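Local coordinates for protein methyl-accepting chemotaxis sensory transducer (Anaeromyxobacter dehalogenans, PDB 4K08) that probably senses small molecules in the periplasm through a PAS-like single Cache domain and passes the signal on for chemotaxis, at residues Tyr52-Leu63 with Gly134-Tyr142; Thr99-Tyr110 with Pro122-Tyr130. All blocks are in the same frame, centred on the assembly; numbering follows the deposited sequence.

Contact 1: Tyr52-Leu63 with Gly134-Tyr142; sequences YDGSEYFWVNDL and GWVVGSGLY. With ACT (acetate ion), chain C.
Gly-138 CA packs on one face of the Trp-59 indole, 3.7 Å from the centroid of the six-membered ring and almost on the ring normal, a CH-pi contact. Having no side chain, the glycine lets the indole settle onto the strand backbone, while the methyl of an acetate ion, probably from the crystallisation liquor, covers the opposite face. With chi1 at 73° the indole is folded back over its neighbour strand. Asn-61 fixes its rotation: Trp-59 NE1 donates to Asn-61 OD1 at 3.0 Å in the ring plane, and Asn-61 ND2 in turn reaches Asp-62 O.

Ser-139, small and polar, has its OG 2.6 Å from Tyr-52 OH and donates to Tyr-57 O at 2.7 Å from above the carbonyl plane. On the other face of the sheet from Trp-59, Val-60 CG1 sits over the Trp-135 five-membered ring, one methyl of a beta-branched valine against the broad face of the indole. Paired backbone bonds join Trp-59 to Gly-138 and Asn-61 to Val-136 in antiparallel register. Helix 36-49 packs on Val-60 and Trp-135, helix 5-30 on Tyr-52 and Phe-58, and strands 67-69 and 120-130 flank the pair.

Contact 2: Thr99-Tyr110 with Pro122-Tyr130; sequences TVRARGSGFVDY and PKISFVTQY. With ACT (acetate ion), chain C.
Tyr-110 meets Lys-123 and Ser-125 toward the turn end of a beta hairpin, and its side chain can be followed outward from the backbone. CB projects to the same side of the sheet as Val-108 and Lys-123. A chi1 of 53° tips the ring toward the partner strand. Along one border CE1 lies 3.5 Å from Ser-125 OG; on the other, CE2 is near the acetate ion. At the tip, OH accepts a hydrogen bond from Ser-125 OG (2.6 Å) and donates one to acetate OXT (2.5 Å). The long, straight chain of Lys-123 carries the charged NZ to the same oxygen, 2.7 Å away; Tyr-142 OH is a further partner of NZ.

On the other side of the sheet two phenylalanines meet. Phe-126 turns its edge to the face of Phe-107 in a T-shaped stack, centroids 4.9 Å apart and planes at 65°, and its CE1 lies 3.5 Å from Gly-106 CA. Glycine suits that site because of its backbone angles and because a CB would crowd Thr-99 CG2. Near the helix end Val-100 CG1 packs on Val-127 CG2 at 3.7 Å; Gly-104, with positive phi, turns the chain from helix into strand.

An ammonium group and a hydroxyl converging on one carboxylate oxygen make a small anion site, with Ser-125 orienting the phenol; this is consistent with a pocket suited to carboxylate ligands.

In the fold
Contacts 1 and 2 have centres about 10 Å apart in one five-stranded antiparallel sheet, ordered 67-69, 59-62, 135-142, 120-130, 105-113. Contact 1 pairs the early strand 59-62 with the last strand, and contact 2, the hairpin of 105-113 and 120-130, falls between its two segments in the sequence. The sheet becomes continuous because strands 120-130 and 135-142, successive in the chain, are neighbours, joined by probable hydrogen bonds such as Val-137 N to Thr-128 O. Both contacts reach the same acetate, with Tyr-57 from contact 1 and Tyr-110 and Lys-123 from contact 2; His-70 completes its grip. The PAS-like Cache sheet thus probably offers one shared ligand pocket.

Contact 1: Tyr52-Leu63 with Gly134-Tyr142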
# COMPACT_ATOMS: atom_id res chain seq x y z
N TYR A 52 9.98 4.45 6.64
CA TYR A 52 9.88 5.00 7.99
C TYR A 52 10.32 3.97 9.00
O TYR A 52 10.35 2.74 8.68
CB TYR A 52 8.46 5.49 8.34
CG TYR A 52 7.34 4.45 8.27
CD1 TYR A 52 6.73 4.12 7.05
CD2 TYR A 52 6.88 3.82 9.43
CE1 TYR A 52 5.66 3.16 6.99
CE2 TYR A 52 5.85 2.87 9.38
CZ TYR A 52 5.25 2.55 8.16
OH TYR A 52 4.24 1.61 8.13
N ASP A 53 10.67 4.45 10.19
CA ASP A 53 11.04 3.58 11.33
C ASP A 53 12.07 2.59 10.82
O ASP A 53 11.97 1.39 11.14
CB ASP A 53 9.84 2.80 11.93
CG ASP A 53 8.82 3.73 12.64
OD1 ASP A 53 9.13 4.90 12.89
OD2 ASP A 53 7.68 3.32 12.92
N GLY A 54 13.00 3.08 10.01
CA GLY A 54 14.04 2.23 9.42
C GLY A 54 13.65 1.68 8.04
O GLY A 54 13.82 2.31 6.97
N SER A 55 13.05 0.51 8.01
CA SER A 55 12.87 -0.12 6.72
C SER A 55 11.38 -0.36 6.37
O SER A 55 11.07 -1.00 5.37
CB SER A 55 13.66 -1.44 6.72
OG SER A 55 12.95 -2.35 7.57
N GLU A 56 10.45 0.18 7.17
CA GLU A 56 9.04 0.03 6.83
C GLU A 56 8.74 0.80 5.52
O GLU A 56 9.30 1.91 5.28
CB GLU A 56 8.09 0.52 7.93
CG GLU A 56 8.44 0.07 9.36
CD GLU A 56 8.34 -1.45 9.60
OE1 GLU A 56 7.87 -2.27 8.75
OE2 GLU A 56 8.74 -1.82 10.72
N TYR A 57 7.84 0.27 4.70
CA TYR A 57 7.67 0.81 3.34
C TYR A 57 6.20 0.86 2.89
O TYR A 57 5.31 0.25 3.54
CB TYR A 57 8.49 -0.03 2.38
CG TYR A 57 7.92 -1.45 2.29
CD1 TYR A 57 6.89 -1.76 1.39
CD2 TYR A 57 8.43 -2.47 3.12
CE1 TYR A 57 6.33 -3.09 1.34
CE2 TYR A 57 7.91 -3.78 3.06
CZ TYR A 57 6.87 -4.08 2.18
OH TYR A 57 6.40 -5.37 2.17
N PHE A 58 5.96 1.53 1.75
CA PHE A 58 4.62 1.67 1.17
C PHE A 58 4.59 0.89 -0.14
O PHE A 58 5.62 0.81 -0.78
CB PHE A 58 4.31 3.16 0.84
CG PHE A 58 4.35 4.07 2.05
CD1 PHE A 58 3.27 4.15 2.93
CD2 PHE A 58 5.49 4.84 2.33
CE1 PHE A 58 3.33 4.97 4.07
CE2 PHE A 58 5.55 5.66 3.43
CZ PHE A 58 4.47 5.73 4.31
N TRP A 59 3.43 0.40 -0.59
CA TRP A 59 3.32 -0.10 -1.95
C TRP A 59 2.02 0.45 -2.53
O TRP A 59 1.16 0.94 -1.81
CB TRP A 59 3.24 -1.67 -2.00
CG TRP A 59 1.87 -2.17 -1.50
CD1 TRP A 59 0.71 -2.38 -2.26
CD2 TRP A 59 1.51 -2.46 -0.14
NE1 TRP A 59 -0.31 -2.82 -1.44
CE2 TRP A 59 0.12 -2.84 -0.14
CE3 TRP A 59 2.20 -2.44 1.08
CZ2 TRP A 59 -0.57 -3.20 1.02
CZ3 TRP A 59 1.50 -2.82 2.27
CH2 TRP A 59 0.14 -3.19 2.22
N VAL A 60 1.87 0.36 -3.84
CA VAL A 60 0.67 0.78 -4.50
C VAL A 60 0.21 -0.35 -5.41
O VAL A 60 1.00 -0.87 -6.21
CB VAL A 60 0.90 2.05 -5.36
CG1 VAL A 60 -0.44 2.41 -6.10
CG2 VAL A 60 1.43 3.23 -4.49
N ASN A 61 -1.06 -0.72 -5.31
CA ASN A 61 -1.64 -1.58 -6.33
C ASN A 61 -2.95 -0.97 -6.84
O ASN A 61 -3.45 -0.05 -6.21
CB ASN A 61 -1.83 -3.04 -5.86
CG ASN A 61 -2.83 -3.18 -4.71
OD1 ASN A 61 -2.46 -3.16 -3.53
ND2 ASN A 61 -4.11 -3.34 -5.06
N ASP A 62 -3.48 -1.47 -7.96
CA ASP A 62 -4.76 -0.94 -8.47
C ASP A 62 -5.88 -1.93 -8.20
O ASP A 62 -5.70 -2.91 -7.44
CB ASP A 62 -4.74 -0.56 -9.98
CG ASP A 62 -4.55 -1.77 -10.92
OD1 ASP A 62 -4.84 -2.95 -10.56
OD2 ASP A 62 -4.08 -1.51 -12.05
N LEU A 63 -7.04 -1.67 -8.80
CA LEU A 63 -8.25 -2.39 -8.40
C LEU A 63 -8.47 -3.72 -9.12
O LEU A 63 -9.34 -4.49 -8.73
CB LEU A 63 -9.49 -1.47 -8.56
CG LEU A 63 -9.40 -0.21 -7.68
CD1 LEU A 63 -10.59 0.70 -7.95
CD2 LEU A 63 -9.29 -0.55 -6.19
N GLY A 134 -7.80 4.83 -9.23
CA GLY A 134 -8.04 3.41 -8.97
C GLY A 134 -6.87 2.81 -8.19
O GLY A 134 -6.52 1.64 -8.41
N TRP A 135 -6.22 3.60 -7.32
CA TRP A 135 -5.09 3.11 -6.53
C TRP A 135 -5.48 2.64 -5.12
O TRP A 135 -6.38 3.20 -4.49
CB TRP A 135 -4.05 4.23 -6.33
CG TRP A 135 -3.21 4.45 -7.52
CD1 TRP A 135 -3.35 3.87 -8.74
CD2 TRP A 135 -2.07 5.28 -7.59
NE1 TRP A 135 -2.36 4.31 -9.59
CE2 TRP A 135 -1.55 5.17 -8.89
CE3 TRP A 135 -1.41 6.10 -6.66
CZ2 TRP A 135 -0.41 5.89 -9.31
CZ3 TRP A 135 -0.29 6.80 -7.06
CH2 TRP A 135 0.19 6.70 -8.39
N VAL A 136 -4.74 1.65 -4.64
CA VAL A 136 -4.77 1.28 -3.23
C VAL A 136 -3.36 1.55 -2.71
O VAL A 136 -2.41 1.09 -3.33
CB VAL A 136 -5.09 -0.23 -3.05
CG1 VAL A 136 -4.96 -0.66 -1.55
CG2 VAL A 136 -6.51 -0.52 -3.60
N VAL A 137 -3.23 2.29 -1.62
CA VAL A 137 -1.90 2.58 -1.04
C VAL A 137 -1.85 1.93 0.34
O VAL A 137 -2.83 2.02 1.11
CB VAL A 137 -1.68 4.11 -0.91
CG1 VAL A 137 -0.23 4.41 -0.46
CG2 VAL A 137 -2.00 4.80 -2.24
N GLY A 138 -0.76 1.22 0.65
CA GLY A 138 -0.72 0.45 1.88
C GLY A 138 0.64 0.48 2.56
O GLY A 138 1.65 0.81 1.92
N SER A 139 0.64 0.14 3.84
CA SER A 139 1.88 -0.12 4.59
C SER A 139 1.46 -1.00 5.76
O SER A 139 0.30 -0.95 6.18
CB SER A 139 2.54 1.18 5.11
OG SER A 139 3.80 0.90 5.71
N GLY A 140 2.38 -1.82 6.27
CA GLY A 140 2.06 -2.68 7.41
C GLY A 140 3.19 -2.80 8.44
O GLY A 140 4.34 -2.43 8.17
N LEU A 141 2.85 -3.35 9.61
CA LEU A 141 3.85 -3.68 10.62
C LEU A 141 4.00 -5.21 10.67
O LEU A 141 3.06 -5.97 10.33
CB LEU A 141 3.43 -3.15 12.01
CG LEU A 141 2.07 -3.75 12.46
CD1 LEU A 141 2.27 -4.85 13.46
CD2 LEU A 141 1.14 -2.72 13.04
N TYR A 142 5.16 -5.64 11.11
CA TYR A 142 5.44 -7.04 11.29
C TYR A 142 5.16 -7.33 12.77
O TYR A 142 5.81 -6.77 13.67
CB TYR A 142 6.86 -7.38 10.85
CG TYR A 142 6.98 -7.21 9.35
CD1 TYR A 142 6.68 -8.28 8.47
CD2 TYR A 142 7.35 -5.96 8.79
CE1 TYR A 142 6.73 -8.12 7.06
CE2 TYR A 142 7.43 -5.78 7.38
CZ TYR A 142 7.12 -6.86 6.53
OH TYR A 142 7.18 -6.72 5.17
C ACT C . 3.08 -5.95 1.30
O ACT C . 4.28 -5.70 0.89
OXT ACT C . 2.88 -6.06 2.54
CH3 ACT C . 1.87 -6.13 0.37
O HOH W 1 5.38 -0.40 10.19
O HOH W 2 6.75 -2.18 6.41
O HOH W 3 7.34 -3.78 11.64
O HOH W 4 4.85 -2.45 4.52

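Contact 2: Thr99-Tyr110 with Pro122-Tyr130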
# COMPACT_ATOMS: atom_id res chain seq x y z
N THR A 99 -11.74 -4.46 0.75
CA THR A 99 -11.77 -3.59 1.92
C THR A 99 -11.91 -2.12 1.53
O THR A 99 -12.68 -1.39 2.16
CB THR A 99 -10.46 -3.74 2.72
OG1 THR A 99 -10.31 -5.11 3.11
CG2 THR A 99 -10.45 -2.83 3.95
N VAL A 100 -11.13 -1.65 0.55
CA VAL A 100 -11.22 -0.23 0.23
C VAL A 100 -12.51 0.01 -0.60
O VAL A 100 -13.15 1.03 -0.42
CB VAL A 100 -10.00 0.37 -0.53
CG1 VAL A 100 -8.62 0.07 0.25
CG2 VAL A 100 -9.97 -0.10 -1.96
N ARG A 101 -12.86 -0.92 -1.49
CA ARG A 101 -14.07 -0.74 -2.32
C ARG A 101 -15.32 -0.77 -1.43
O ARG A 101 -16.30 -0.10 -1.72
CB ARG A 101 -14.20 -1.81 -3.43
CG ARG A 101 -13.61 -1.40 -4.80
CD ARG A 101 -14.31 -2.13 -6.00
NE ARG A 101 -13.86 -3.52 -6.21
CZ ARG A 101 -13.25 -3.98 -7.31
NH1 ARG A 101 -12.89 -5.26 -7.39
NH2 ARG A 101 -13.00 -3.18 -8.35
N ALA A 102 -15.27 -1.54 -0.34
CA ALA A 102 -16.40 -1.65 0.56
C ALA A 102 -16.35 -0.70 1.78
O ALA A 102 -17.41 -0.29 2.24
CB ALA A 102 -16.62 -3.15 0.99
N ARG A 103 -15.18 -0.35 2.30
CA ARG A 103 -15.11 0.45 3.54
C ARG A 103 -14.30 1.77 3.44
O ARG A 103 -14.24 2.54 4.40
CB ARG A 103 -14.54 -0.41 4.66
N GLY A 104 -13.69 2.00 2.28
CA GLY A 104 -12.83 3.16 2.07
C GLY A 104 -11.36 2.88 2.48
O GLY A 104 -10.41 3.30 1.82
N SER A 105 -11.19 2.17 3.59
CA SER A 105 -9.86 1.92 4.12
C SER A 105 -10.04 0.92 5.25
O SER A 105 -11.20 0.61 5.60
CB SER A 105 -9.27 3.23 4.65
OG SER A 105 -10.01 3.62 5.79
N GLY A 106 -8.94 0.40 5.79
CA GLY A 106 -9.01 -0.56 6.90
C GLY A 106 -7.76 -1.44 7.06
O GLY A 106 -6.86 -1.41 6.21
N PHE A 107 -7.72 -2.23 8.13
CA PHE A 107 -6.61 -3.17 8.36
C PHE A 107 -6.88 -4.53 7.70
O PHE A 107 -8.01 -5.01 7.70
CB PHE A 107 -6.35 -3.38 9.86
CG PHE A 107 -5.82 -2.17 10.55
CD1 PHE A 107 -4.45 -1.85 10.48
CD2 PHE A 107 -6.67 -1.31 11.21
CE1 PHE A 107 -3.96 -0.71 11.09
CE2 PHE A 107 -6.18 -0.17 11.82
CZ PHE A 107 -4.82 0.13 11.77
N VAL A 108 -5.83 -5.14 7.14
CA VAL A 108 -5.93 -6.49 6.60
C VAL A 108 -4.68 -7.19 7.09
O VAL A 108 -3.56 -6.61 7.00
CB VAL A 108 -5.98 -6.55 5.03
CG1 VAL A 108 -5.92 -8.01 4.54
CG2 VAL A 108 -7.21 -5.84 4.47
N ASP A 109 -4.84 -8.42 7.60
CA ASP A 109 -3.70 -9.19 8.06
C ASP A 109 -3.41 -10.34 7.10
O ASP A 109 -4.30 -10.84 6.45
CB ASP A 109 -3.85 -9.63 9.53
CG ASP A 109 -5.15 -10.32 9.80
OD1 ASP A 109 -5.53 -11.26 9.05
OD2 ASP A 109 -5.80 -9.94 10.80
N TYR A 110 -2.15 -10.72 6.98
CA TYR A 110 -1.72 -11.72 6.01
C TYR A 110 -0.25 -12.00 6.31
O TYR A 110 0.31 -11.40 7.23
CB TYR A 110 -1.88 -11.22 4.54
CG TYR A 110 -1.21 -9.87 4.28
CD1 TYR A 110 -1.82 -8.69 4.69
CD2 TYR A 110 0.05 -9.79 3.64
CE1 TYR A 110 -1.20 -7.42 4.45
CE2 TYR A 110 0.68 -8.50 3.40
CZ TYR A 110 0.05 -7.35 3.82
OH TYR A 110 0.62 -6.11 3.61
N PRO A 122 3.82 -12.98 9.87
CA PRO A 122 2.59 -12.23 10.13
C PRO A 122 2.75 -10.72 10.01
O PRO A 122 3.65 -10.11 10.60
CB PRO A 122 2.20 -12.66 11.57
CG PRO A 122 2.74 -14.08 11.66
CD PRO A 122 4.09 -13.98 10.93
N LYS A 123 1.83 -10.15 9.25
CA LYS A 123 1.84 -8.73 8.96
C LYS A 123 0.43 -8.17 9.11
O LYS A 123 -0.57 -8.85 8.79
CB LYS A 123 2.39 -8.49 7.54
CG LYS A 123 2.67 -7.00 7.20
CD LYS A 123 3.56 -6.86 5.92
CE LYS A 123 3.83 -5.36 5.57
NZ LYS A 123 4.74 -5.24 4.37
N ILE A 124 0.34 -6.94 9.60
CA ILE A 124 -0.93 -6.24 9.68
C ILE A 124 -0.78 -4.91 8.94
O ILE A 124 0.04 -4.06 9.33
CB ILE A 124 -1.37 -5.99 11.16
CG1 ILE A 124 -1.52 -7.33 11.93
CG2 ILE A 124 -2.68 -5.23 11.18
CD1 ILE A 124 -1.82 -7.16 13.42
N SER A 125 -1.53 -4.73 7.85
CA SER A 125 -1.38 -3.51 7.05
C SER A 125 -2.62 -2.64 7.07
O SER A 125 -3.77 -3.16 7.12
CB SER A 125 -1.03 -3.88 5.61
OG SER A 125 0.29 -4.41 5.54
N PHE A 126 -2.42 -1.33 7.06
CA PHE A 126 -3.50 -0.41 6.75
C PHE A 126 -3.47 -0.05 5.25
O PHE A 126 -2.43 0.40 4.73
CB PHE A 126 -3.43 0.85 7.59
CG PHE A 126 -4.73 1.64 7.60
CD1 PHE A 126 -5.83 1.19 8.35
CD2 PHE A 126 -4.87 2.80 6.85
CE1 PHE A 126 -7.03 1.90 8.37
CE2 PHE A 126 -6.07 3.52 6.85
CZ PHE A 126 -7.16 3.06 7.61
N VAL A 127 -4.61 -0.25 4.58
CA VAL A 127 -4.76 0.14 3.17
C VAL A 127 -5.80 1.23 2.99
O VAL A 127 -6.82 1.30 3.69
CB VAL A 127 -5.13 -1.03 2.27
CG1 VAL A 127 -3.95 -2.01 2.16
CG2 VAL A 127 -6.48 -1.72 2.75
N THR A 128 -5.53 2.10 2.03
CA THR A 128 -6.44 3.19 1.73
C THR A 128 -6.54 3.34 0.21
O THR A 128 -5.81 2.70 -0.51
CB THR A 128 -5.98 4.48 2.41
OG1 THR A 128 -7.04 5.45 2.33
CG2 THR A 128 -4.71 5.00 1.76
N GLN A 129 -7.45 4.16 -0.28
CA GLN A 129 -7.61 4.26 -1.73
C GLN A 129 -7.46 5.70 -2.17
O GLN A 129 -7.70 6.64 -1.40
CB GLN A 129 -8.99 3.74 -2.19
CG GLN A 129 -10.11 4.63 -1.73
CD GLN A 129 -11.49 4.12 -2.11
OE1 GLN A 129 -11.65 3.20 -2.95
NE2 GLN A 129 -12.51 4.73 -1.51
N TYR A 130 -7.08 5.86 -3.44
CA TYR A 130 -7.23 7.15 -4.11
C TYR A 130 -8.08 6.88 -5.36
O TYR A 130 -7.58 6.36 -6.36
CB TYR A 130 -5.84 7.78 -4.43
CG TYR A 130 -6.01 9.12 -5.11
CD1 TYR A 130 -6.67 10.17 -4.46
CD2 TYR A 130 -5.58 9.32 -6.42
CE1 TYR A 130 -6.88 11.41 -5.09
CE2 TYR A 130 -5.78 10.56 -7.06
CZ TYR A 130 -6.43 11.59 -6.39
OH TYR A 130 -6.61 12.82 -7.02
C ACT C . 3.08 -5.95 1.30
O ACT C . 4.28 -5.70 0.89
OXT ACT C . 2.88 -6.06 2.54
CH3 ACT C . 1.87 -6.13 0.37